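Local coordinates for protein AA9 family lytic polysaccharide monooxygenase cel61B (Hypocrea jecorina, PDB 2VTC) that cleaves the glycosidic bonds of cellulose and related polysaccharides oxidatively at a copper centre, using a reductant together with H2O2 or O2, at residues Phe26-Gln31 with Ile87-Ala92; Trp106-Gly111 with Leu180-Gly185; His184-Ala189 with Ile228-Tyr233. One frame throughout, in Å; residues are numbered along the deposited sequence.

Contact 1 (Phe26-Gln31 with Ile87-Ala92)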
loop_
_atom_site.group_PDB
_atom_site.type_symbol
_atom_site.label_atom_id
_atom_site.label_comp_id
_atom_site.label_asym_id
_atom_site.label_seq_id
_atom_site.Cartn_x
_atom_site.Cartn_y
_atom_site.Cartn_z
ATOM N N PHE A 26 -0.487 -12.251 3.046
ATOM C CA PHE A 26 -1.592 -11.565 3.689
ATOM C C PHE A 26 -2.707 -12.563 3.933
ATOM O O PHE A 26 -2.765 -13.623 3.268
ATOM C CB PHE A 26 -2.060 -10.345 2.844
ATOM C CG PHE A 26 -2.514 -10.698 1.433
ATOM C CD1 PHE A 26 -3.872 -10.802 1.141
ATOM C CD2 PHE A 26 -1.577 -10.902 0.407
ATOM C CE1 PHE A 26 -4.304 -11.132 -0.170
ATOM C CE2 PHE A 26 -1.997 -11.229 -0.905
ATOM C CZ PHE A 26 -3.363 -11.334 -1.182
ATOM N N THR A 27 -3.572 -12.239 4.890
ATOM C CA THR A 27 -4.729 -13.060 5.205
ATOM C C THR A 27 -6.022 -12.332 4.892
ATOM O O THR A 27 -6.106 -11.102 4.991
ATOM C CB THR A 27 -4.768 -13.547 6.688
ATOM O OG1 THR A 27 -4.887 -12.422 7.581
ATOM C CG2 THR A 27 -3.547 -14.376 7.011
ATOM N N ILE A 28 -7.021 -13.102 4.477
ATOM C CA ILE A 28 -8.370 -12.595 4.299
ATOM C C ILE A 28 -9.287 -13.449 5.171
ATOM O O ILE A 28 -9.337 -14.667 5.002
ATOM C CB ILE A 28 -8.806 -12.661 2.814
ATOM C CG1 ILE A 28 -7.886 -11.791 1.938
ATOM C CG2 ILE A 28 -10.259 -12.215 2.679
ATOM C CD1 ILE A 28 -7.975 -12.070 0.434
ATOM N N ASN A 29 -9.995 -12.810 6.107
ATOM C CA ASN A 29 -10.742 -13.535 7.147
ATOM C C ASN A 29 -9.953 -14.732 7.695
ATOM O O ASN A 29 -10.477 -15.843 7.832
ATOM C CB ASN A 29 -12.132 -13.955 6.645
ATOM C CG ASN A 29 -12.906 -12.798 6.060
ATOM O OD1 ASN A 29 -13.050 -11.741 6.686
ATOM N ND2 ASN A 29 -13.401 -12.985 4.842
ATOM N N GLY A 30 -8.676 -14.495 7.984
ATOM C CA GLY A 30 -7.811 -15.525 8.541
ATOM C C GLY A 30 -7.095 -16.406 7.532
ATOM O O GLY A 30 -6.079 -17.016 7.864
ATOM N N GLN A 31 -7.605 -16.459 6.299
ATOM C CA GLN A 31 -7.115 -17.391 5.277
ATOM C C GLN A 31 -5.852 -16.894 4.566
ATOM O O GLN A 31 -5.826 -15.781 4.042
ATOM C CB GLN A 31 -8.230 -17.687 4.256
ATOM C CG GLN A 31 -9.615 -18.004 4.876
ATOM C CD GLN A 31 -9.635 -19.305 5.689
ATOM O OE1 GLN A 31 -9.211 -20.360 5.209
ATOM N NE2 GLN A 31 -10.139 -19.227 6.927
ATOM N N ILE A 87 -2.449 -13.704 -10.941
ATOM C CA ILE A 87 -3.764 -14.166 -10.468
ATOM C C ILE A 87 -4.348 -13.148 -9.492
ATOM O O ILE A 87 -3.681 -12.164 -9.158
ATOM C CB ILE A 87 -3.705 -15.565 -9.778
ATOM C CG1 ILE A 87 -2.877 -15.501 -8.465
ATOM C CG2 ILE A 87 -3.163 -16.630 -10.761
ATOM C CD1 ILE A 87 -2.950 -16.733 -7.583
ATOM N N SER A 88 -5.581 -13.381 -9.049
ATOM C CA SER A 88 -6.232 -12.541 -8.040
ATOM C C SER A 88 -6.695 -13.354 -6.827
ATOM O O SER A 88 -7.161 -14.488 -6.972
ATOM C CB SER A 88 -7.432 -11.822 -8.668
ATOM O OG SER A 88 -8.057 -10.906 -7.767
ATOM N N ALA A 89 -6.566 -12.766 -5.633
ATOM C CA ALA A 89 -7.218 -13.283 -4.436
ATOM C C ALA A 89 -8.686 -12.860 -4.490
ATOM O O ALA A 89 -9.126 -12.212 -5.461
ATOM C CB ALA A 89 -6.540 -12.735 -3.179
ATOM N N THR A 90 -9.457 -13.248 -3.477
ATOM C CA THR A 90 -10.875 -12.873 -3.427
ATOM C C THR A 90 -11.381 -12.758 -1.998
ATOM O O THR A 90 -10.877 -13.445 -1.088
ATOM C CB THR A 90 -11.773 -13.872 -4.239
ATOM O OG1 THR A 90 -13.116 -13.364 -4.343
ATOM C CG2 THR A 90 -11.784 -15.239 -3.596
ATOM N N ALA A 91 -12.373 -11.890 -1.795
ATOM C CA ALA A 91 -12.822 -11.544 -0.453
ATOM C C ALA A 91 -14.219 -10.963 -0.502
ATOM O O ALA A 91 -14.560 -10.222 -1.429
ATOM C CB ALA A 91 -11.856 -10.521 0.187
ATOM N N ALA A 92 -15.043 -11.314 0.478
ATOM C CA ALA A 92 -16.357 -10.674 0.627
ATOM C C ALA A 92 -16.203 -9.243 1.146
ATOM O O ALA A 92 -15.328 -8.969 1.977
ATOM C CB ALA A 92 -17.244 -11.498 1.568
#

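Contact 2 (Trp106-Gly111 with Leu180-Gly185). With NI (nickel (II) ion), chain E.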
loop_
_atom_site.group_PDB
_atom_site.type_symbol
_atom_site.label_atom_id
_atom_site.label_comp_id
_atom_site.label_asym_id
_atom_site.label_seq_id
_atom_site.Cartn_x
_atom_site.Cartn_y
_atom_site.Cartn_z
ATOM N N TRP A 106 10.002 -4.548 10.889
ATOM C CA TRP A 106 9.953 -3.226 10.257
ATOM C C TRP A 106 10.855 -2.189 10.987
ATOM O O TRP A 106 10.690 -1.982 12.193
ATOM C CB TRP A 106 8.503 -2.727 10.115
ATOM C CG TRP A 106 8.379 -1.393 9.419
ATOM C CD1 TRP A 106 7.992 -0.210 9.987
ATOM C CD2 TRP A 106 8.623 -1.108 8.032
ATOM N NE1 TRP A 106 7.994 0.789 9.059
ATOM C CE2 TRP A 106 8.378 0.273 7.845
ATOM C CE3 TRP A 106 9.020 -1.885 6.930
ATOM C CZ2 TRP A 106 8.518 0.908 6.595
ATOM C CZ3 TRP A 106 9.171 -1.244 5.686
ATOM C CH2 TRP A 106 8.923 0.131 5.532
ATOM N N PRO A 107 11.825 -1.585 10.264
ATOM C CA PRO A 107 12.841 -0.644 10.819
ATOM C C PRO A 107 12.459 0.738 11.403
ATOM O O PRO A 107 13.363 1.463 11.816
ATOM C CB PRO A 107 13.938 -0.605 9.766
ATOM C CG PRO A 107 13.231 -0.941 8.504
ATOM C CD PRO A 107 12.091 -1.866 8.840
ATOM N N HIS A 108 11.231 1.240 11.263
ATOM C CA HIS A 108 10.938 2.601 10.772
ATOM C C HIS A 108 9.747 2.972 11.671
ATOM O O HIS A 108 8.599 2.687 11.337
ATOM C CB HIS A 108 10.579 2.780 9.302
ATOM C CG HIS A 108 11.752 2.689 8.384
ATOM N ND1 HIS A 108 13.005 3.172 8.712
ATOM C CD2 HIS A 108 11.862 2.157 7.146
ATOM C CE1 HIS A 108 13.837 2.930 7.716
ATOM N NE2 HIS A 108 13.167 2.323 6.752
ATOM N N PRO A 109 10.019 3.513 12.884
ATOM C CA PRO A 109 8.937 3.746 13.849
ATOM C C PRO A 109 8.174 5.063 13.658
ATOM O O PRO A 109 7.153 5.268 14.333
ATOM C CB PRO A 109 9.690 3.765 15.194
ATOM C CG PRO A 109 10.984 4.408 14.850
ATOM C CD PRO A 109 11.342 3.848 13.457
ATOM N N TYR A 110 8.638 5.915 12.750
ATOM C CA TYR A 110 8.010 7.203 12.469
ATOM C C TYR A 110 7.216 7.205 11.159
ATOM O O TYR A 110 7.773 6.916 10.097
ATOM C CB TYR A 110 9.062 8.304 12.358
ATOM C CG TYR A 110 9.871 8.587 13.622
ATOM C CD1 TYR A 110 9.420 9.528 14.546
ATOM C CD2 TYR A 110 11.075 7.932 13.869
ATOM C CE1 TYR A 110 10.163 9.814 15.697
ATOM C CE2 TYR A 110 11.825 8.205 15.024
ATOM C CZ TYR A 110 11.348 9.146 15.923
ATOM O OH TYR A 110 12.072 9.434 17.066
ATOM N N GLY A 111 5.944 7.584 11.234
ATOM C CA GLY A 111 5.163 7.816 10.025
ATOM C C GLY A 111 3.797 7.165 9.982
ATOM O O GLY A 111 3.525 6.178 10.698
ATOM N N LEU A 180 3.280 2.439 3.479
ATOM C CA LEU A 180 3.899 3.025 4.671
ATOM C C LEU A 180 4.670 4.244 4.225
ATOM O O LEU A 180 5.442 4.191 3.255
ATOM C CB LEU A 180 4.858 2.027 5.346
ATOM C CG LEU A 180 4.346 0.604 5.563
ATOM C CD1 LEU A 180 5.399 -0.292 6.230
ATOM C CD2 LEU A 180 3.080 0.549 6.336
ATOM N N LEU A 181 4.469 5.364 4.919
ATOM C CA LEU A 181 5.230 6.570 4.592
ATOM C C LEU A 181 6.197 6.820 5.753
ATOM O O LEU A 181 5.823 7.485 6.733
ATOM C CB LEU A 181 4.329 7.780 4.400
ATOM C CG LEU A 181 3.425 7.742 3.140
ATOM C CD1 LEU A 181 2.170 6.944 3.464
ATOM C CD2 LEU A 181 3.077 9.147 2.729
ATOM N N ALA A 182 7.408 6.267 5.649
ATOM C CA ALA A 182 8.410 6.363 6.745
ATOM C C ALA A 182 8.993 7.772 6.765
ATOM O O ALA A 182 9.562 8.286 5.771
ATOM C CB ALA A 182 9.502 5.274 6.591
ATOM N N ALA A 183 8.838 8.416 7.934
ATOM C CA ALA A 183 9.007 9.848 8.049
ATOM C C ALA A 183 10.247 10.305 8.851
ATOM O O ALA A 183 10.380 11.492 9.095
ATOM C CB ALA A 183 7.724 10.483 8.655
ATOM N N HIS A 184 11.123 9.374 9.227
ATOM C CA HIS A 184 12.357 9.746 9.980
ATOM C C HIS A 184 13.183 10.841 9.299
ATOM O O HIS A 184 13.865 11.640 9.989
ATOM C CB HIS A 184 13.216 8.526 10.297
ATOM C CG HIS A 184 13.396 7.597 9.140
ATOM N ND1 HIS A 184 14.549 7.558 8.386
ATOM C CD2 HIS A 184 12.563 6.672 8.607
ATOM C CE1 HIS A 184 14.420 6.646 7.437
ATOM N NE2 HIS A 184 13.220 6.102 7.540
ATOM N N GLY A 185 13.147 10.884 7.963
ATOM C CA GLY A 185 13.839 11.905 7.177
ATOM C C GLY A 185 12.988 13.020 6.596
ATOM O O GLY A 185 13.464 13.817 5.782
HETATM NI NI NI E . 13.784 1.275 5.092
HETATM O O HOH W 1 15.552 0.538 6.067
HETATM O O HOH W 2 14.211 2.311 4.630
#

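Contact 3 (His184-Ala189 with Ile228-Tyr233)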
loop_
_atom_site.group_PDB
_atom_site.type_symbol
_atom_site.label_atom_id
_atom_site.label_comp_id
_atom_site.label_asym_id
_atom_site.label_seq_id
_atom_site.Cartn_x
_atom_site.Cartn_y
_atom_site.Cartn_z
ATOM N N HIS A 184 11.123 9.374 9.227
ATOM C CA HIS A 184 12.357 9.746 9.980
ATOM C C HIS A 184 13.183 10.841 9.299
ATOM O O HIS A 184 13.865 11.640 9.989
ATOM C CB HIS A 184 13.216 8.526 10.297
ATOM C CG HIS A 184 13.396 7.597 9.140
ATOM N ND1 HIS A 184 14.549 7.558 8.386
ATOM C CD2 HIS A 184 12.563 6.672 8.607
ATOM C CE1 HIS A 184 14.420 6.646 7.437
ATOM N NE2 HIS A 184 13.220 6.102 7.540
ATOM N N GLY A 185 13.147 10.884 7.963
ATOM C CA GLY A 185 13.839 11.905 7.177
ATOM C C GLY A 185 12.988 13.020 6.596
ATOM O O GLY A 185 13.464 13.817 5.782
ATOM N N ALA A 186 11.724 13.095 7.006
ATOM C CA ALA A 186 10.748 14.000 6.397
ATOM C C ALA A 186 10.978 15.513 6.603
ATOM O O ALA A 186 10.330 16.351 5.950
ATOM C CB ALA A 186 9.329 13.600 6.847
ATOM N N SER A 187 11.879 15.890 7.511
ATOM C CA SER A 187 12.147 17.335 7.690
ATOM C C SER A 187 12.853 17.991 6.494
ATOM O O SER A 187 12.728 19.204 6.295
ATOM C CB SER A 187 12.904 17.628 9.006
ATOM O OG SER A 187 14.213 17.099 8.946
ATOM N N SER A 188 13.559 17.176 5.698
ATOM C CA SER A 188 14.235 17.608 4.459
ATOM C C SER A 188 13.409 17.371 3.200
ATOM O O SER A 188 12.689 16.374 3.111
ATOM C CB SER A 188 15.533 16.824 4.262
ATOM O OG SER A 188 16.446 17.011 5.329
ATOM N N ALA A 189 13.550 18.272 2.226
ATOM C CA ALA A 189 13.014 18.065 0.877
ATOM C C ALA A 189 13.472 16.712 0.322
ATOM O O ALA A 189 14.644 16.328 0.440
ATOM C CB ALA A 189 13.436 19.194 -0.043
ATOM N N ILE A 228 4.004 15.496 4.334
ATOM C CA ILE A 228 5.119 14.913 3.577
ATOM C C ILE A 228 6.449 15.562 4.011
ATOM O O ILE A 228 7.460 14.863 4.218
ATOM C CB ILE A 228 4.929 15.102 2.037
ATOM C CG1 ILE A 228 3.744 14.264 1.515
ATOM C CG2 ILE A 228 6.256 14.828 1.239
ATOM C CD1 ILE A 228 3.867 12.743 1.664
ATOM N N LEU A 229 6.397 16.885 4.142
ATOM C CA LEU A 229 7.553 17.696 4.562
ATOM C C LEU A 229 7.241 18.345 5.925
ATOM O O LEU A 229 6.469 19.299 5.994
ATOM C CB LEU A 229 7.834 18.767 3.526
ATOM C CG LEU A 229 9.025 19.724 3.755
ATOM C CD1 LEU A 229 10.348 18.971 3.659
ATOM C CD2 LEU A 229 8.969 20.891 2.790
ATOM N N PHE A 230 7.828 17.778 6.971
ATOM C CA PHE A 230 7.523 18.182 8.356
ATOM C C PHE A 230 8.580 17.650 9.298
ATOM O O PHE A 230 9.324 16.729 8.971
ATOM C CB PHE A 230 6.110 17.699 8.774
ATOM C CG PHE A 230 6.052 16.243 9.148
ATOM C CD1 PHE A 230 6.016 15.845 10.485
ATOM C CD2 PHE A 230 6.038 15.251 8.161
ATOM C CE1 PHE A 230 5.999 14.506 10.845
ATOM C CE2 PHE A 230 5.994 13.908 8.500
ATOM C CZ PHE A 230 5.964 13.514 9.846
ATOM N N ASN A 231 8.631 18.214 10.510
ATOM C CA ASN A 231 9.627 17.806 11.478
ATOM C C ASN A 231 9.074 16.729 12.418
ATOM O O ASN A 231 8.180 17.015 13.210
ATOM C CB ASN A 231 10.100 19.042 12.278
ATOM C CG ASN A 231 11.244 18.733 13.217
ATOM O OD1 ASN A 231 11.786 17.625 13.235
ATOM N ND2 ASN A 231 11.612 19.731 14.033
ATOM N N PRO A 232 9.588 15.486 12.338
ATOM C CA PRO A 232 9.107 14.429 13.235
ATOM C C PRO A 232 9.745 14.431 14.636
ATOM O O PRO A 232 9.352 13.645 15.493
ATOM C CB PRO A 232 9.491 13.150 12.498
ATOM C CG PRO A 232 10.784 13.545 11.785
ATOM C CD PRO A 232 10.618 14.989 11.401
ATOM N N TYR A 233 10.718 15.303 14.859
ATOM C CA TYR A 233 11.530 15.252 16.078
ATOM C C TYR A 233 11.184 16.391 17.028
ATOM O O TYR A 233 12.061 16.974 17.676
ATOM C CB TYR A 233 13.018 15.262 15.713
ATOM C CG TYR A 233 13.417 14.076 14.867
ATOM C CD1 TYR A 233 13.160 12.778 15.299
ATOM C CD2 TYR A 233 14.051 14.248 13.640
ATOM C CE1 TYR A 233 13.511 11.671 14.529
ATOM C CE2 TYR A 233 14.419 13.140 12.855
ATOM C CZ TYR A 233 14.141 11.855 13.315
ATOM O OH TYR A 233 14.491 10.732 12.592
HETATM O O HOH W 3 10.123 15.019 2.998
#

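Contact 1 (Phe26-Gln31 with Ile87-Ala92)
Ile28 and Phe26 reach from one sheet of the AA9 beta-sandwich to Ala89 and Ala91 on the other. Strand 26-28 belongs to the antiparallel sheet, next to its outermost strand 31-34, and strand 89-92 pairs with strand 193-204 of the mixed sheet; their axes pass 8.5 Å apart at 39°, so it is mainly side chains that bridge the gap.

The tight spot is Ile28. With CG2 anti to its backbone N and CG1 beside that N (chi1 -61°), the side chain splits into two prongs. CG2 presses on Ala91 CB at 3.4 Å, closer than a normal carbon-carbon contact, while CD1 lies against Ala89 CB at 3.9 Å and Thr90 O at 3.6 Å. Phe26 adds a slacker touch: the edge of its ring, not its face, meets Ala89, with CZ 4.0 Å from the methyl CB. Small alanines on this side let the larger residues come close to the strand itself.

Away from Ile28 the contact opens to solvent. Thr90 points away from strand 26-28, and the chain beyond Ile28 reverses in a type I' turn, closed by Gln31 N to Ile28 O at 2.8 Å; Asn29 in this turn bonds Ser95 through ND2. At the start of the second strand, Ser88 OG donates to Ala89 O at 2.9 Å, in the carbonyl plane and on a lone pair.

Contact 2 (Trp106-Gly111 with Leu180-Gly185)
Leu180 lays its CD1 methyl over one face of the Trp106 indole, a CH-pi contact with the carbon 3.4 Å from the centroid of the six-membered ring. The indole is swung out to meet it by a chi1 of -178°, which puts CG anti to the backbone N. Pro107 CD and His108 CD2 lie over the opposite face, both toward the rim, so the tryptophan is sandwiched; its NE1 is hydrogen-bonded to Gln151 OE1.

His108 stands with its edge to that indole, Trp106 CZ2 lying in the imidazole plane. Pro107 CG sits over the centre of one imidazole face, and the ring of His184 comes up to the other. The two imidazoles are nearly parallel, at 18°, but slid so far that they barely overlap, with centroids 4.4 Å apart. Ala182 CB packs obliquely against His108, 3.8 Å from its CB.

This is one half of the histidine brace of an AA9 monooxygenase. His108 NE2 binds a nickel ion at 2.1 Å in the place of the catalytic copper, and His20, through its N-terminal nitrogen, and Tyr195, through OH, bind the same metal. His184, close to Gln193, probably takes part in O2 binding, judging from relatives.

Further along, the backbones themselves meet. Ala183 N donates almost straight, at 167°, to Tyr110 O over 2.8 Å, approaching from above the carbonyl plane, and Ala182 CA comes within 3.5 Å of the same oxygen. Gly111, lacking a side chain, slips its CA to 3.4 Å from Leu181 O, and the Tyr110 ring passes His184 with CD2 4.2 Å from CB.

Contact 3 (His184-Ala189 with Ile228-Tyr233)
Ala186 is pushed into the loop 228-233, its methyl CB 3.5 Å from Ile228 O and 3.7 Å from Phe230 CE2. Its carbonyl is used as well: Phe230 N donates to Ala186 O at 3.1 Å, with an N-H...O angle of 151°, from well above the carbonyl plane, and Leu229 CA also leans on this oxygen.

Leu229 reaches the same turn with its side chain. CG is anti to the backbone N (chi1 -179°), and from there CD1 turns to lie 3.5 Å from Ser188 C, against the peptide groups of Ser187 and Ser188. A water nearby sits close to both Ser188 O and Ile228 O.

Two irregular loops meet here: 184-189, between strands 172-182 and 193-204, is folded by a type I turn from Gly185 to Ser188, and 228-233, after strand 215-216, by an Asx turn in which Asn231 OD1 accepts from Tyr233 N at 3.0 Å.

Ser187, exposed to solvent, meets Phe230 and Asn231. Its CA is 3.2 Å from Phe230 O, a bent CA-H...O contact, and its CB rests 4.1 Å from Asn231 CA. Beyond it Pro232 CG lies over the centre of the Tyr233 ring, while the phenol OH reaches His184 O at 2.8 Å, a weak bond that is not settled, since the proton has another acceptor within reach; the same ring meets Tyr110 edge-to-face.

In the fold
From the N terminus, contact 1 comes first: strand 22-28 leads into a tight turn, and the long, partly helical connection that follows is closed when strand 89-92 packs against residues 26-31, joining the two sheets. Contact 2, which holds the metal ligand, starts after that loop has closed, bringing 106-111, the loop between strands 96-102 and 113-119, to the end of strand 172-182. Contact 3 opens where contact 2 ends, sharing His184 and Gly185, and packs 228-233 against the loop that leaves strand 172-182. None nests or crosses. Contacts 2 and 3, centres 10 Å apart, touch each other; contact 1 lies on the opposite side of the chain's centre, about 27 Å from contact 2 between centres.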